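Xylulose kinase (Escherichia coli, PDB 2ITM) catalyses the ATP-dependent phosphorylation of D-xylulose to D-xylulose 5-phosphate and, less efficiently, that of 1-deoxy-D-xylulose. Local coordinates at residues R157-D167 and P226-N234; E325-L333 and A364-A372. One frame throughout, in Å; residues are numbered along the deposited sequence.

Interaction 1: R157-D167 and P226-N234. With XUL (D-xylulose), chain C.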
loop_
_atom_site.group_PDB
_atom_site.type_symbol
_atom_site.label_atom_id
_atom_site.label_comp_id
_atom_site.label_asym_id
_atom_site.label_seq_id
_atom_site.Cartn_x
_atom_site.Cartn_y
_atom_site.Cartn_z
ATOM N N ARG A 157 -13.254 11.640 -43.137
ATOM C CA ARG A 157 -13.752 12.627 -44.069
ATOM C C ARG A 157 -13.408 12.309 -45.519
ATOM O O ARG A 157 -14.268 12.315 -46.369
ATOM C CB ARG A 157 -13.280 14.029 -43.686
ATOM C CG ARG A 157 -13.715 15.114 -44.638
ATOM C CD ARG A 157 -12.867 16.368 -44.605
ATOM N NE ARG A 157 -12.395 16.644 -43.263
ATOM C CZ ARG A 157 -13.168 17.046 -42.279
ATOM N NH1 ARG A 157 -14.454 17.253 -42.488
ATOM N NH2 ARG A 157 -12.655 17.251 -41.088
ATOM N N LEU A 158 -12.138 12.036 -45.786
ATOM C CA LEU A 158 -11.674 11.686 -47.123
ATOM C C LEU A 158 -12.427 10.497 -47.711
ATOM O O LEU A 158 -12.871 10.535 -48.840
ATOM C CB LEU A 158 -10.175 11.427 -47.115
ATOM C CG LEU A 158 -9.577 10.850 -48.392
ATOM C CD1 LEU A 158 -9.414 11.921 -49.414
ATOM C CD2 LEU A 158 -8.267 10.150 -48.122
ATOM N N ARG A 159 -12.610 9.457 -46.915
ATOM C CA ARG A 159 -13.436 8.325 -47.306
ATOM C C ARG A 159 -14.904 8.673 -47.577
ATOM O O ARG A 159 -15.537 8.065 -48.422
ATOM C CB ARG A 159 -13.318 7.195 -46.292
ATOM C CG ARG A 159 -12.060 6.357 -46.437
ATOM C CD ARG A 159 -11.978 5.567 -47.726
ATOM N NE ARG A 159 -11.680 4.150 -47.503
ATOM C CZ ARG A 159 -12.587 3.207 -47.406
ATOM N NH1 ARG A 159 -13.864 3.505 -47.512
ATOM N NH2 ARG A 159 -12.227 1.962 -47.189
ATOM N N MET A 160 -15.422 9.668 -46.865
ATOM C CA MET A 160 -16.785 10.105 -47.021
ATOM C C MET A 160 -16.998 11.150 -48.120
ATOM O O MET A 160 -18.065 11.218 -48.701
ATOM C CB MET A 160 -17.329 10.638 -45.703
ATOM C CG MET A 160 -17.658 9.598 -44.668
ATOM S SD MET A 160 -18.525 10.309 -43.270
ATOM C CE MET A 160 -17.328 11.464 -42.708
ATOM N N THR A 161 -15.980 11.960 -48.388
ATOM C CA THR A 161 -16.113 13.124 -49.254
ATOM C C THR A 161 -15.153 13.203 -50.409
ATOM O O THR A 161 -15.373 13.941 -51.349
ATOM C CB THR A 161 -16.015 14.426 -48.464
ATOM O OG1 THR A 161 -14.700 14.582 -47.931
ATOM C CG2 THR A 161 -16.914 14.396 -47.275
ATOM N N GLY A 162 -14.061 12.459 -50.316
ATOM C CA GLY A 162 -12.946 12.608 -51.228
ATOM C C GLY A 162 -12.109 13.865 -51.076
ATOM O O GLY A 162 -11.284 14.150 -51.926
ATOM N N GLU A 163 -12.309 14.607 -49.996
ATOM C CA GLU A 163 -11.539 15.816 -49.748
ATOM C C GLU A 163 -10.489 15.593 -48.669
ATOM O O GLU A 163 -10.656 14.735 -47.818
ATOM C CB GLU A 163 -12.442 16.983 -49.338
ATOM C CG GLU A 163 -13.754 17.105 -50.097
ATOM C CD GLU A 163 -13.547 17.583 -51.506
ATOM O OE1 GLU A 163 -12.423 17.982 -51.822
ATOM O OE2 GLU A 163 -14.479 17.552 -52.290
ATOM N N PHE A 164 -9.410 16.370 -48.734
ATOM C CA PHE A 164 -8.396 16.411 -47.693
ATOM C C PHE A 164 -8.564 17.667 -46.850
ATOM O O PHE A 164 -8.191 18.745 -47.268
ATOM C CB PHE A 164 -6.977 16.416 -48.286
ATOM C CG PHE A 164 -6.658 15.231 -49.159
ATOM C CD1 PHE A 164 -6.976 15.235 -50.499
ATOM C CD2 PHE A 164 -6.029 14.121 -48.645
ATOM C CE1 PHE A 164 -6.684 14.156 -51.290
ATOM C CE2 PHE A 164 -5.735 13.045 -49.441
ATOM C CZ PHE A 164 -6.061 13.062 -50.757
ATOM N N ALA A 165 -9.108 17.517 -45.652
ATOM C CA ALA A 165 -9.378 18.659 -44.802
ATOM C C ALA A 165 -9.354 18.349 -43.310
ATOM O O ALA A 165 -9.694 17.262 -42.895
ATOM C CB ALA A 165 -10.667 19.303 -45.185
ATOM N N SER A 166 -8.955 19.334 -42.517
ATOM C CA SER A 166 -9.099 19.277 -41.076
ATOM C C SER A 166 -9.616 20.580 -40.468
ATOM O O SER A 166 -9.801 21.552 -41.162
ATOM C CB SER A 166 -7.774 18.871 -40.426
ATOM O OG SER A 166 -7.953 18.462 -39.098
ATOM N N ASP A 167 -9.797 20.549 -39.165
ATOM C CA ASP A 167 -10.152 21.723 -38.402
ATOM C C ASP A 167 -9.027 22.175 -37.480
ATOM O O ASP A 167 -8.123 21.440 -37.206
ATOM C CB ASP A 167 -11.430 21.480 -37.614
ATOM C CG ASP A 167 -11.191 20.720 -36.348
ATOM O OD1 ASP A 167 -11.180 21.338 -35.291
ATOM O OD2 ASP A 167 -11.010 19.501 -36.319
ATOM N N PRO A 226 -23.882 18.280 -46.960
ATOM C CA PRO A 226 -22.655 19.015 -46.653
ATOM C C PRO A 226 -21.988 18.545 -45.365
ATOM O O PRO A 226 -22.665 18.206 -44.406
ATOM C CB PRO A 226 -23.137 20.451 -46.497
ATOM C CG PRO A 226 -24.587 20.428 -46.724
ATOM C CD PRO A 226 -25.071 19.055 -46.583
ATOM N N VAL A 227 -20.665 18.506 -45.365
ATOM C CA VAL A 227 -19.912 18.017 -44.230
ATOM C C VAL A 227 -19.052 19.117 -43.635
ATOM O O VAL A 227 -18.321 19.772 -44.346
ATOM C CB VAL A 227 -18.994 16.868 -44.629
ATOM C CG1 VAL A 227 -18.149 16.432 -43.454
ATOM C CG2 VAL A 227 -19.773 15.729 -45.216
ATOM N N VAL A 228 -19.140 19.303 -42.328
ATOM C CA VAL A 228 -18.304 20.284 -41.660
ATOM C C VAL A 228 -16.970 19.710 -41.184
ATOM O O VAL A 228 -16.797 18.511 -41.107
ATOM C CB VAL A 228 -19.034 21.014 -40.519
ATOM C CG1 VAL A 228 -20.309 21.672 -41.013
ATOM C CG2 VAL A 228 -19.301 20.085 -39.373
ATOM N N ALA A 229 -16.037 20.595 -40.873
ATOM C CA ALA A 229 -14.708 20.203 -40.430
ATOM C C ALA A 229 -14.700 19.416 -39.121
ATOM O O ALA A 229 -13.893 18.537 -38.937
ATOM C CB ALA A 229 -13.818 21.406 -40.326
ATOM N N GLY A 230 -15.607 19.755 -38.218
ATOM C CA GLY A 230 -15.682 19.110 -36.927
ATOM C C GLY A 230 -14.671 19.623 -35.920
ATOM O O GLY A 230 -14.260 20.769 -35.961
ATOM N N GLY A 231 -14.281 18.742 -35.011
ATOM C CA GLY A 231 -13.302 19.031 -33.969
ATOM C C GLY A 231 -12.627 17.761 -33.484
ATOM O O GLY A 231 -13.153 16.668 -33.644
ATOM N N GLY A 232 -11.450 17.904 -32.894
ATOM C CA GLY A 232 -10.950 16.894 -31.994
ATOM C C GLY A 232 -11.985 16.576 -30.939
ATOM O O GLY A 232 -12.821 17.407 -30.622
ATOM N N ASP A 233 -11.918 15.370 -30.394
ATOM C CA ASP A 233 -12.925 14.898 -29.461
ATOM C C ASP A 233 -13.179 15.799 -28.253
ATOM O O ASP A 233 -14.313 16.073 -27.922
ATOM C CB ASP A 233 -12.693 13.444 -29.054
ATOM C CG ASP A 233 -11.354 13.217 -28.387
ATOM O OD1 ASP A 233 -10.612 14.179 -28.140
ATOM O OD2 ASP A 233 -10.963 12.092 -28.069
ATOM N N ASN A 234 -12.122 16.267 -27.605
ATOM C CA ASN A 234 -12.274 17.230 -26.528
ATOM C C ASN A 234 -13.012 18.497 -26.945
ATOM O O ASN A 234 -14.034 18.826 -26.377
ATOM C CB ASN A 234 -10.934 17.567 -25.875
ATOM C CG ASN A 234 -10.292 16.377 -25.209
ATOM O OD1 ASN A 234 -10.903 15.700 -24.419
ATOM N ND2 ASN A 234 -9.052 16.122 -25.539
HETATM C C1 XUL C . -4.837 14.746 -25.678
HETATM C C2 XUL C . -6.202 14.243 -25.240
HETATM C C3 XUL C . -7.169 13.816 -26.288
HETATM C C4 XUL C . -7.335 12.332 -26.099
HETATM C C5 XUL C . -7.949 11.648 -27.303
HETATM O O1 XUL C . -4.883 16.110 -26.007
HETATM O O2 XUL C . -6.336 13.652 -23.967
HETATM O O3 XUL C . -6.523 14.010 -27.513
HETATM O O4 XUL C . -6.035 11.854 -25.890
HETATM O O5 XUL C . -8.151 12.593 -28.305
#

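Interaction 2: E325-L333 and A364-A372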
loop_
_atom_site.group_PDB
_atom_site.type_symbol
_atom_site.label_atom_id
_atom_site.label_comp_id
_atom_site.label_asym_id
_atom_site.label_seq_id
_atom_site.Cartn_x
_atom_site.Cartn_y
_atom_site.Cartn_z
ATOM N N GLU A 325 -7.257 10.769 13.608
ATOM C CA GLU A 325 -6.313 11.400 12.717
ATOM C C GLU A 325 -6.569 11.035 11.267
ATOM O O GLU A 325 -7.131 9.995 10.964
ATOM C CB GLU A 325 -4.890 11.035 13.103
ATOM C CG GLU A 325 -4.375 11.773 14.317
ATOM C CD GLU A 325 -3.344 10.971 15.070
ATOM O OE1 GLU A 325 -3.336 9.739 14.925
ATOM O OE2 GLU A 325 -2.537 11.575 15.798
ATOM N N PRO A 326 -6.159 11.921 10.375
ATOM C CA PRO A 326 -6.422 11.759 8.932
ATOM C C PRO A 326 -5.633 10.591 8.375
ATOM O O PRO A 326 -4.476 10.415 8.726
ATOM C CB PRO A 326 -5.923 13.075 8.346
ATOM C CG PRO A 326 -5.932 14.012 9.473
ATOM C CD PRO A 326 -5.566 13.231 10.673
ATOM N N VAL A 327 -6.285 9.797 7.540
ATOM C CA VAL A 327 -5.637 9.036 6.491
ATOM C C VAL A 327 -5.465 9.925 5.285
ATOM O O VAL A 327 -6.333 10.716 4.977
ATOM C CB VAL A 327 -6.513 7.863 6.055
ATOM C CG1 VAL A 327 -5.768 6.967 5.139
ATOM C CG2 VAL A 327 -6.997 7.107 7.234
ATOM N N TRP A 328 -4.341 9.778 4.601
ATOM C CA TRP A 328 -4.099 10.515 3.379
ATOM C C TRP A 328 -4.088 9.598 2.158
ATOM O O TRP A 328 -3.288 8.683 2.067
ATOM C CB TRP A 328 -2.808 11.326 3.483
ATOM C CG TRP A 328 -2.793 12.241 4.649
ATOM C CD1 TRP A 328 -2.378 11.951 5.899
ATOM C CD2 TRP A 328 -3.224 13.599 4.678
ATOM N NE1 TRP A 328 -2.522 13.038 6.715
ATOM C CE2 TRP A 328 -3.040 14.068 5.983
ATOM C CE3 TRP A 328 -3.746 14.475 3.727
ATOM C CZ2 TRP A 328 -3.372 15.359 6.362
ATOM C CZ3 TRP A 328 -4.065 15.749 4.103
ATOM C CH2 TRP A 328 -3.877 16.182 5.406
ATOM N N PHE A 329 -4.986 9.863 1.223
ATOM C CA PHE A 329 -4.984 9.176 -0.058
ATOM C C PHE A 329 -4.331 10.029 -1.125
ATOM O O PHE A 329 -4.778 11.125 -1.401
ATOM C CB PHE A 329 -6.408 8.783 -0.462
ATOM C CG PHE A 329 -6.498 8.052 -1.770
ATOM C CD1 PHE A 329 -6.011 6.774 -1.903
ATOM C CD2 PHE A 329 -7.098 8.635 -2.860
ATOM C CE1 PHE A 329 -6.113 6.110 -3.086
ATOM C CE2 PHE A 329 -7.194 7.974 -4.046
ATOM C CZ PHE A 329 -6.697 6.709 -4.157
ATOM N N LEU A 330 -3.263 9.523 -1.720
ATOM C CA LEU A 330 -2.591 10.244 -2.775
ATOM C C LEU A 330 -2.720 9.548 -4.124
ATOM O O LEU A 330 -2.068 8.552 -4.384
ATOM C CB LEU A 330 -1.134 10.519 -2.403
ATOM C CG LEU A 330 -0.840 11.015 -0.983
ATOM C CD1 LEU A 330 0.541 10.695 -0.560
ATOM C CD2 LEU A 330 -1.108 12.466 -0.819
ATOM N N PRO A 331 -3.590 10.082 -4.969
ATOM C CA PRO A 331 -3.818 9.501 -6.279
ATOM C C PRO A 331 -2.909 10.124 -7.309
ATOM O O PRO A 331 -2.853 11.329 -7.454
ATOM C CB PRO A 331 -5.251 9.840 -6.556
ATOM C CG PRO A 331 -5.472 11.121 -5.841
ATOM C CD PRO A 331 -4.405 11.269 -4.786
ATOM N N TYR A 332 -2.173 9.280 -7.982
ATOM C CA TYR A 332 -1.250 9.707 -8.965
ATOM C C TYR A 332 -1.697 9.407 -10.362
ATOM O O TYR A 332 -1.842 8.285 -10.771
ATOM C CB TYR A 332 0.121 9.122 -8.705
ATOM C CG TYR A 332 0.782 9.661 -7.496
ATOM C CD1 TYR A 332 0.602 9.083 -6.285
ATOM C CD2 TYR A 332 1.573 10.749 -7.568
ATOM C CE1 TYR A 332 1.200 9.566 -5.197
ATOM C CE2 TYR A 332 2.159 11.232 -6.500
ATOM C CZ TYR A 332 1.972 10.643 -5.306
ATOM O OH TYR A 332 2.559 11.148 -4.235
ATOM N N LEU A 333 -1.888 10.464 -11.092
ATOM C CA LEU A 333 -2.316 10.363 -12.445
ATOM C C LEU A 333 -1.209 10.037 -13.390
ATOM O O LEU A 333 -0.268 10.748 -13.533
ATOM C CB LEU A 333 -3.020 11.624 -12.889
ATOM C CG LEU A 333 -3.489 11.610 -14.309
ATOM C CD1 LEU A 333 -4.836 11.068 -14.392
ATOM C CD2 LEU A 333 -3.442 13.014 -14.748
ATOM N N ALA A 364 -11.089 9.341 3.095
ATOM C CA ALA A 364 -9.769 9.666 2.583
ATOM C C ALA A 364 -9.733 9.766 1.059
ATOM O O ALA A 364 -9.202 10.709 0.507
ATOM C CB ALA A 364 -8.762 8.689 3.074
ATOM N N VAL A 365 -10.331 8.792 0.393
ATOM C CA VAL A 365 -10.402 8.781 -1.047
ATOM C C VAL A 365 -11.084 10.006 -1.632
ATOM O O VAL A 365 -10.537 10.667 -2.493
ATOM C CB VAL A 365 -11.033 7.484 -1.575
ATOM C CG1 VAL A 365 -10.974 7.448 -3.067
ATOM C CG2 VAL A 365 -10.320 6.294 -1.009
ATOM N N LEU A 366 -12.271 10.318 -1.139
ATOM C CA LEU A 366 -13.007 11.474 -1.613
ATOM C C LEU A 366 -12.190 12.746 -1.481
ATOM O O LEU A 366 -12.110 13.535 -2.399
ATOM C CB LEU A 366 -14.329 11.613 -0.864
ATOM C CG LEU A 366 -15.348 10.488 -1.023
ATOM C CD1 LEU A 366 -16.687 10.871 -0.413
ATOM C CD2 LEU A 366 -15.499 10.127 -2.468
ATOM N N GLU A 367 -11.583 12.923 -0.323
ATOM C CA GLU A 367 -10.873 14.141 -0.029
ATOM C C GLU A 367 -9.605 14.250 -0.863
ATOM O O GLU A 367 -9.283 15.316 -1.360
ATOM C CB GLU A 367 -10.573 14.250 1.461
ATOM C CG GLU A 367 -11.818 14.443 2.310
ATOM C CD GLU A 367 -11.540 14.607 3.789
ATOM O OE1 GLU A 367 -10.645 13.936 4.320
ATOM O OE2 GLU A 367 -12.246 15.403 4.416
ATOM N N GLY A 368 -8.904 13.139 -1.021
ATOM C CA GLY A 368 -7.678 13.110 -1.798
ATOM C C GLY A 368 -7.846 13.287 -3.292
ATOM O O GLY A 368 -7.110 14.024 -3.931
ATOM N N VAL A 369 -8.824 12.602 -3.857
ATOM C CA VAL A 369 -9.221 12.881 -5.214
ATOM C C VAL A 369 -9.632 14.339 -5.357
ATOM O O VAL A 369 -9.217 15.012 -6.275
ATOM C CB VAL A 369 -10.348 11.954 -5.687
ATOM C CG1 VAL A 369 -10.812 12.361 -7.062
ATOM C CG2 VAL A 369 -9.898 10.523 -5.678
ATOM N N GLY A 370 -10.445 14.813 -4.429
ATOM C CA GLY A 370 -10.768 16.223 -4.338
ATOM C C GLY A 370 -9.563 17.136 -4.374
ATOM O O GLY A 370 -9.520 18.071 -5.143
ATOM N N TYR A 371 -8.582 16.850 -3.528
ATOM C CA TYR A 371 -7.387 17.670 -3.426
ATOM C C TYR A 371 -6.620 17.721 -4.750
ATOM O O TYR A 371 -6.183 18.775 -5.176
ATOM C CB TYR A 371 -6.472 17.171 -2.312
ATOM C CG TYR A 371 -7.037 17.234 -0.911
ATOM C CD1 TYR A 371 -7.917 18.228 -0.524
ATOM C CD2 TYR A 371 -6.683 16.289 0.020
ATOM C CE1 TYR A 371 -8.423 18.266 0.743
ATOM C CE2 TYR A 371 -7.185 16.319 1.289
ATOM C CZ TYR A 371 -8.053 17.306 1.651
ATOM O OH TYR A 371 -8.530 17.314 2.921
ATOM N N ALA A 372 -6.468 16.555 -5.367
ATOM C CA ALA A 372 -5.862 16.422 -6.679
ATOM C C ALA A 372 -6.557 17.263 -7.754
ATOM O O ALA A 372 -5.919 18.026 -8.457
ATOM C CB ALA A 372 -5.817 14.977 -7.079
HETATM O O HOH W 1 -7.251 11.905 1.820
HETATM O O HOH W 2 -8.127 12.889 4.201
#

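Interaction 1: R157-D167 and P226-N234
R157 NH2 donates to A229 O at 2.8 Å, and NH1 of the same guanidinium reaches V228 O at 3.0 Å. Both carbonyls sit at the edge of the guanidinium, in its plane, so two successive peptide oxygens are gripped by one flat group. The third donor turns back to its own segment: R157 NE bonds A165 O at 2.8 Å, with that oxygen tilted from the plane. CG stands anti to the backbone N (chi1 178°) and the chain bends at chi3, which turns the guanidinium from the helix toward A165, V228 and A229; D154 adds a salt bridge to NH2. A leucine here would probably leave the V228, A229 and A165 carbonyls without these donors and D154 without its positive mate. T161 and V227 meet tip to tip, CG2 to CG2 at 3.8 Å. Farther on, D167 lays its CB on the A229 methyl (3.6 Å), while OD2 comes 3.3 Å from G231 CA; its side chain caps a backbone N of the next helix; OD1 also bonds the S169 hydroxyl, and OD2 pairs with K153. S169 also bonds G232 N, linking that cap to the active-site turn. There D233, inferred to be the proton acceptor, takes a hydrogen bond on OD2 from O5 of D-xylulose (2.9 Å), the hydroxyl to be phosphorylated; M77 and H78 also hold the sugar. Helix 152-161 packs over the sheet of the FGGY N-terminal domain, residues 157-161 nearly antiparallel (169°) to 226-228, the start of strand 226-232, which runs between strands 70-75 and 208-211 and leads into helix 233-241.

Interaction 2: E325-L333 and A364-A372
This is an apolar helix-on-strand contact in the FGGY C-terminal domain, where strand 328-333 lies across helix 358-381 at -46°, the short axes passing within 6.9 Å. That closeness depends on G368: its CA makes a CA-H...O contact with F329 O at 3.5 Å, and a CB there would run into the same oxygen. F329 packs beside it. With CG anti to the backbone N (chi1 -179°), its ring is carried forward along the helix, from V365 toward V369, V365 CG2 over one face and V369 CG2 at the edge, 4.1 Å from CE2. P331 N of its own strand backs the opposite face. The P331 ring comes down on the next turn, where CG touches the A372 methyl at 4.1 Å and nears G368 O. At the other end V327 CB meets A364 CB at 3.8 Å. The strand is one arm of a two-stranded antiparallel sheet with 345-353; the helix follows that second arm in sequence, and F349 of the partner strand touches V327, F329 and V365. This strand-strand-helix unit belongs to a domain that, like the N-terminal one, is of the actin-like ATPase superfamily. Polar links across the interface run through water: one bridges F329 N (3.1 Å) and A364 O, which also accepts the helical bond of G368 N, and a second joins V327 O (2.9 Å) to E367 OE1 (2.7 Å). E367 OE2 pairs with R363 and Y465. W328 points its CB away, yet its ring swings round so that CZ3 approaches Y371 CE2, beside helix 459-479, whose F472 meets the Y371 ring.

Overall arrangement
From the N terminus, interaction 1 comes first: helix 152-161 and strand 165-167 meet strand 226-232 after a 58-residue excursion, a loop closed wholly within the N-terminal FGGY domain. The chain then passes through helix 233-241 into the C-terminal domain, where interaction 2 closes a shorter loop of 30 residues between strand 328-333 and helix 358-381. The loops follow in series, neither nested nor crossing. Their centres lie about 42 Å apart on opposite sides of the chain's centre, their nearest atoms about 13 Å apart. Interaction 1 ties that first helix and strand to an inner strand of the N-terminal sheet that leads to the sugar site; interaction 2 ties a two-stranded sheet to its helix, away from that site.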